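Local coordinates for putative diflavin flavoprotein A 5 (Nostoc sp. PCC 7120, PDB 4FEK) that probably passes electrons from NADH to oxygen, reducing it to water, and is represented here by its N-terminal metallo-beta-lactamase-like domain of the flavodiiron type, at residues T16-L21 and K142-K147; V20-S25 and G232-T237. One frame throughout, in Å; residues are numbered along the deposited sequence.

In the fold
Both contacts start from strand 18-25 of the seven-stranded sheet and reach chain belonging to the five-stranded sheet or the loop that leaves it; their ranges overlap at V20 and L21, though of these only V20 takes part, in contact 2. Contact 1 lies at the start of the strand, its centre about 14 Å from the centre of the chain, and is partly buried: polar side chains meet there, with a water and an exposed lysine at the margin. Contact 2 is farther along and deeper, its centre about 10 Å from that of the chain, and all five touching residues are buried. It combines one arginine-to-carbonyl bond with an apolar touch. Each contact has one direct hydrogen bond between its segments.

Contact 1: T16-L21 and K142-K147; sequences TNTKVL and KGHVLK
The imidazole of H144 meets the side-chain amide of N17 through its NE2, which acts as acceptor: N17 ND2 donates to H144 NE2 over 3.0 Å, with an almost straight N-H...N angle of 173°. In the metallo-beta-lactamase sandwich the bond joins the tight turn between strands 8-15 and 18-25 of one sheet, where N17 sits, to the loop before strand 145-150 of the other, which holds H144. Acceptance at NE2 is consistent with a proton on ND1, where D164 OD2 is the hydrogen-bond partner; the ring is therefore gripped through both nitrogens and its rotation is fixed.

The groups are not coplanar. The amide and ring planes stand 60° apart; NE2 lies in the plane of the amide, whereas ND2 is tilted out of the plane of the ring. In N17, CG is anti to the carbonyl carbon (chi1 -65°), which helps carry ND2 to the ring; N17 CB, placed by the backbone, lies 3.5 Å from H144 NE2. A second approach comes at the ring edge, where the backbone O of T16 lies 3.1 Å from H144 CE1. This same oxygen accepts from T18 OG1 at 3.0 Å, the hydroxyl standing above the carbonyl plane, so the turn is tied to the first residue of its outgoing strand.

On the other segment H144 is the centre of an inverse gamma turn, closed by V145 N donating to G143 O over 2.8 Å. The amide oxygen of N17 has its own partner: a water donates to N17 OD1 at 2.9 Å and accepts from K142 NZ at 3.0 Å, an arrangement consistent with ND2, not OD1, facing H144 NE2.

Contact 2: V20-S25 and G232-T237; sequences VLRARS and GPLVRT
The guanidinium of R22 meets segment 232-237 at its edge: the carbonyl of G232 and the nitrogen of P233 lie near its plane, and L234 CD1 approaches obliquely, 4.3 Å from R22 NE. One bond is made. R22 NH2 donates to G232 O over 3.0 Å, and the N-H...O angle of 173° shows it to be nearly straight on the donor side. The acceptor side is different: NH2 stands 75° above the carbonyl plane, away from the lone pairs, over the flat peptide between G232 and P233. In keeping with this, R22 NH2 is also 3.1 Å from G232 C and 3.3 Å from P233 N, the tertiary amide nitrogen of the proline, which carries no hydrogen, so this last approach is not a hydrogen bond.

A bend at chi3 (81°) turns the end of the arginine chain to the loop. The other end nitrogen, NH1, is hydrogen-bonded to Q10 OE1 on the adjoining strand 8-15, so the two bonds together fix the group's rotation, while the buried NE has no polar partner in the model. G232 O also receives N44 ND2 from strand 41-49, so two donors converge on this buried carbonyl.

Two residues before R22, on the same side of the strand, V20 meets L234 tip to tip, V20 CG1 lying 4.1 Å from L234 CD2, an apolar touch beside the polar one; Y46 packs on both side chains. L21 and A23 face instead the layer of helix 61-74.

The loop thus held follows strand 226-229, the last of the five-stranded sheet, and leads into helix 239-258; its attachment to the inner face of the seven-stranded sheet belongs to the sandwich core of the metallo-beta-lactamase fold.

Contact 1: T16-L21 and K142-K147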
# COMPACT_ATOMS: atom_id res chain seq x y z
N THR A 16 15.31 -8.91 2.04
CA THR A 16 15.44 -10.28 1.57
C THR A 16 14.22 -10.69 0.77
O THR A 16 13.11 -10.65 1.27
CB THR A 16 15.66 -11.26 2.74
OG1 THR A 16 16.81 -10.86 3.48
CG2 THR A 16 15.85 -12.68 2.21
N ASN A 17 14.44 -11.04 -0.50
CA ASN A 17 13.38 -11.47 -1.40
C ASN A 17 12.31 -10.40 -1.64
O ASN A 17 11.22 -10.71 -2.10
CB ASN A 17 12.69 -12.73 -0.89
CG ASN A 17 13.63 -13.93 -0.86
OD1 ASN A 17 14.40 -14.16 -1.81
ND2 ASN A 17 13.56 -14.70 0.21
N THR A 18 12.65 -9.15 -1.37
CA THR A 18 11.66 -8.08 -1.49
C THR A 18 12.15 -6.92 -2.34
O THR A 18 13.26 -6.39 -2.12
CB THR A 18 11.27 -7.54 -0.10
OG1 THR A 18 10.99 -8.64 0.77
CG2 THR A 18 10.02 -6.61 -0.17
N LYS A 19 11.30 -6.51 -3.29
CA LYS A 19 11.55 -5.34 -4.12
C LYS A 19 10.37 -4.38 -4.10
O LYS A 19 9.22 -4.82 -3.94
CB LYS A 19 11.76 -5.75 -5.58
CG LYS A 19 12.97 -6.67 -5.79
CD LYS A 19 13.15 -6.98 -7.28
CE LYS A 19 14.47 -7.74 -7.51
NZ LYS A 19 14.48 -8.42 -8.84
N VAL A 20 10.66 -3.10 -4.30
CA VAL A 20 9.61 -2.08 -4.51
C VAL A 20 9.64 -1.71 -5.98
O VAL A 20 10.71 -1.71 -6.60
CB VAL A 20 9.78 -0.82 -3.59
CG1 VAL A 20 11.12 -0.11 -3.83
CG2 VAL A 20 8.61 0.18 -3.81
N LEU A 21 8.44 -1.47 -6.54
CA LEU A 21 8.29 -0.79 -7.81
C LEU A 21 7.58 0.53 -7.51
O LEU A 21 6.43 0.51 -7.08
CB LEU A 21 7.42 -1.61 -8.78
CG LEU A 21 8.08 -2.83 -9.44
CD1 LEU A 21 8.22 -3.97 -8.44
CD2 LEU A 21 7.29 -3.28 -10.68
N LYS A 142 10.27 -19.81 2.87
CA LYS A 142 11.56 -19.20 3.18
C LYS A 142 11.53 -18.23 4.37
O LYS A 142 12.40 -17.36 4.52
CB LYS A 142 12.16 -18.53 1.93
CG LYS A 142 12.45 -19.54 0.82
CD LYS A 142 12.73 -18.86 -0.52
CE LYS A 142 12.96 -19.90 -1.63
NZ LYS A 142 13.52 -19.29 -2.88
N GLY A 143 10.51 -18.39 5.21
CA GLY A 143 10.36 -17.57 6.39
C GLY A 143 9.37 -16.43 6.22
O GLY A 143 8.98 -15.80 7.20
N HIS A 144 8.94 -16.19 4.98
CA HIS A 144 8.06 -15.06 4.69
C HIS A 144 6.62 -15.40 5.04
O HIS A 144 5.81 -15.69 4.16
CB HIS A 144 8.18 -14.62 3.24
CG HIS A 144 9.54 -14.09 2.90
ND1 HIS A 144 9.90 -12.77 3.09
CD2 HIS A 144 10.64 -14.72 2.42
CE1 HIS A 144 11.17 -12.61 2.72
NE2 HIS A 144 11.64 -13.78 2.33
N VAL A 145 6.35 -15.42 6.34
CA VAL A 145 5.00 -15.61 6.83
C VAL A 145 4.36 -14.22 6.95
O VAL A 145 4.90 -13.34 7.62
CB VAL A 145 4.98 -16.30 8.20
CG1 VAL A 145 3.55 -16.50 8.67
CG2 VAL A 145 5.74 -17.63 8.14
N LEU A 146 3.23 -14.04 6.29
CA LEU A 146 2.53 -12.76 6.31
C LEU A 146 1.45 -12.74 7.38
O LEU A 146 0.60 -13.63 7.41
CB LEU A 146 1.85 -12.53 4.95
CG LEU A 146 2.66 -11.76 3.91
CD1 LEU A 146 4.13 -11.97 4.08
CD2 LEU A 146 2.19 -12.11 2.50
N LYS A 147 1.49 -11.73 8.25
CA LYS A 147 0.43 -11.50 9.22
C LYS A 147 -0.46 -10.38 8.68
O LYS A 147 0.05 -9.45 8.05
CB LYS A 147 1.02 -11.09 10.57
CG LYS A 147 1.97 -12.14 11.15
CD LYS A 147 2.27 -11.89 12.62
CE LYS A 147 2.89 -13.12 13.28
NZ LYS A 147 3.21 -12.86 14.72
O HOH W 1 13.40 -16.34 -3.36

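Contact 2: V20-S25 and G232-T237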
# COMPACT_ATOMS: atom_id res chain seq x y z
N VAL A 20 10.66 -3.10 -4.30
CA VAL A 20 9.61 -2.08 -4.51
C VAL A 20 9.64 -1.71 -5.98
O VAL A 20 10.71 -1.71 -6.60
CB VAL A 20 9.78 -0.82 -3.59
CG1 VAL A 20 11.12 -0.11 -3.83
CG2 VAL A 20 8.61 0.18 -3.81
N LEU A 21 8.44 -1.47 -6.54
CA LEU A 21 8.29 -0.79 -7.81
C LEU A 21 7.58 0.53 -7.51
O LEU A 21 6.43 0.51 -7.08
CB LEU A 21 7.42 -1.61 -8.78
CG LEU A 21 8.08 -2.83 -9.44
CD1 LEU A 21 8.22 -3.97 -8.44
CD2 LEU A 21 7.29 -3.28 -10.68
N ARG A 22 8.27 1.66 -7.68
CA ARG A 22 7.65 2.97 -7.45
C ARG A 22 7.28 3.58 -8.79
O ARG A 22 8.16 3.94 -9.57
CB ARG A 22 8.61 3.92 -6.72
CG ARG A 22 9.28 3.34 -5.49
CD ARG A 22 10.33 4.36 -5.01
NE ARG A 22 9.72 5.41 -4.23
CZ ARG A 22 10.00 6.71 -4.28
NH1 ARG A 22 10.91 7.23 -5.09
NH2 ARG A 22 9.33 7.52 -3.48
N ALA A 23 6.00 3.65 -9.07
CA ALA A 23 5.52 4.30 -10.28
C ALA A 23 5.51 5.77 -9.95
O ALA A 23 4.86 6.19 -8.99
CB ALA A 23 4.13 3.84 -10.59
N ARG A 24 6.23 6.56 -10.75
CA ARG A 24 6.47 7.95 -10.40
C ARG A 24 5.79 8.91 -11.35
O ARG A 24 5.73 8.67 -12.57
CB ARG A 24 7.98 8.25 -10.36
CG ARG A 24 8.74 7.37 -9.38
CD ARG A 24 10.13 7.91 -9.13
NE ARG A 24 10.93 7.94 -10.35
CZ ARG A 24 12.10 8.55 -10.46
NH1 ARG A 24 12.63 9.19 -9.42
NH2 ARG A 24 12.75 8.54 -11.62
N SER A 25 5.25 10.00 -10.79
CA SER A 25 4.74 11.09 -11.59
C SER A 25 5.17 12.46 -11.04
O SER A 25 4.98 12.76 -9.86
CB SER A 25 3.21 11.04 -11.70
OG SER A 25 2.74 12.08 -12.56
N GLY A 232 5.00 7.85 -1.96
CA GLY A 232 6.19 8.57 -1.52
C GLY A 232 7.34 7.68 -1.12
O GLY A 232 7.37 6.50 -1.42
N PRO A 233 8.33 8.26 -0.45
CA PRO A 233 9.48 7.52 0.08
C PRO A 233 9.08 6.51 1.15
O PRO A 233 8.17 6.75 1.96
CB PRO A 233 10.37 8.62 0.70
CG PRO A 233 9.47 9.81 0.84
CD PRO A 233 8.36 9.70 -0.15
N LEU A 234 9.77 5.38 1.14
CA LEU A 234 9.57 4.33 2.12
C LEU A 234 10.09 4.84 3.46
O LEU A 234 11.14 5.47 3.52
CB LEU A 234 10.28 3.04 1.67
CG LEU A 234 9.61 2.20 0.55
CD1 LEU A 234 9.16 3.01 -0.65
CD2 LEU A 234 10.53 1.09 0.08
N VAL A 235 9.35 4.59 4.52
CA VAL A 235 9.68 5.18 5.80
C VAL A 235 10.53 4.24 6.63
O VAL A 235 10.05 3.26 7.16
CB VAL A 235 8.44 5.63 6.57
CG1 VAL A 235 8.86 6.34 7.87
CG2 VAL A 235 7.59 6.57 5.69
N ARG A 236 11.81 4.58 6.72
CA ARG A 236 12.79 3.74 7.38
C ARG A 236 13.27 4.43 8.65
O ARG A 236 12.79 4.15 9.74
CB ARG A 236 13.96 3.48 6.41
CG ARG A 236 15.01 2.51 6.93
CD ARG A 236 15.82 1.97 5.75
NE ARG A 236 16.62 3.03 5.12
CZ ARG A 236 17.40 2.83 4.07
NH1 ARG A 236 17.48 1.63 3.51
NH2 ARG A 236 18.10 3.84 3.56
N THR A 237 14.22 5.35 8.50
CA THR A 237 14.82 6.00 9.66
C THR A 237 13.83 6.90 10.38
O THR A 237 13.90 7.06 11.59
CB THR A 237 16.12 6.75 9.29
OG1 THR A 237 17.01 5.84 8.65
CG2 THR A 237 16.80 7.30 10.54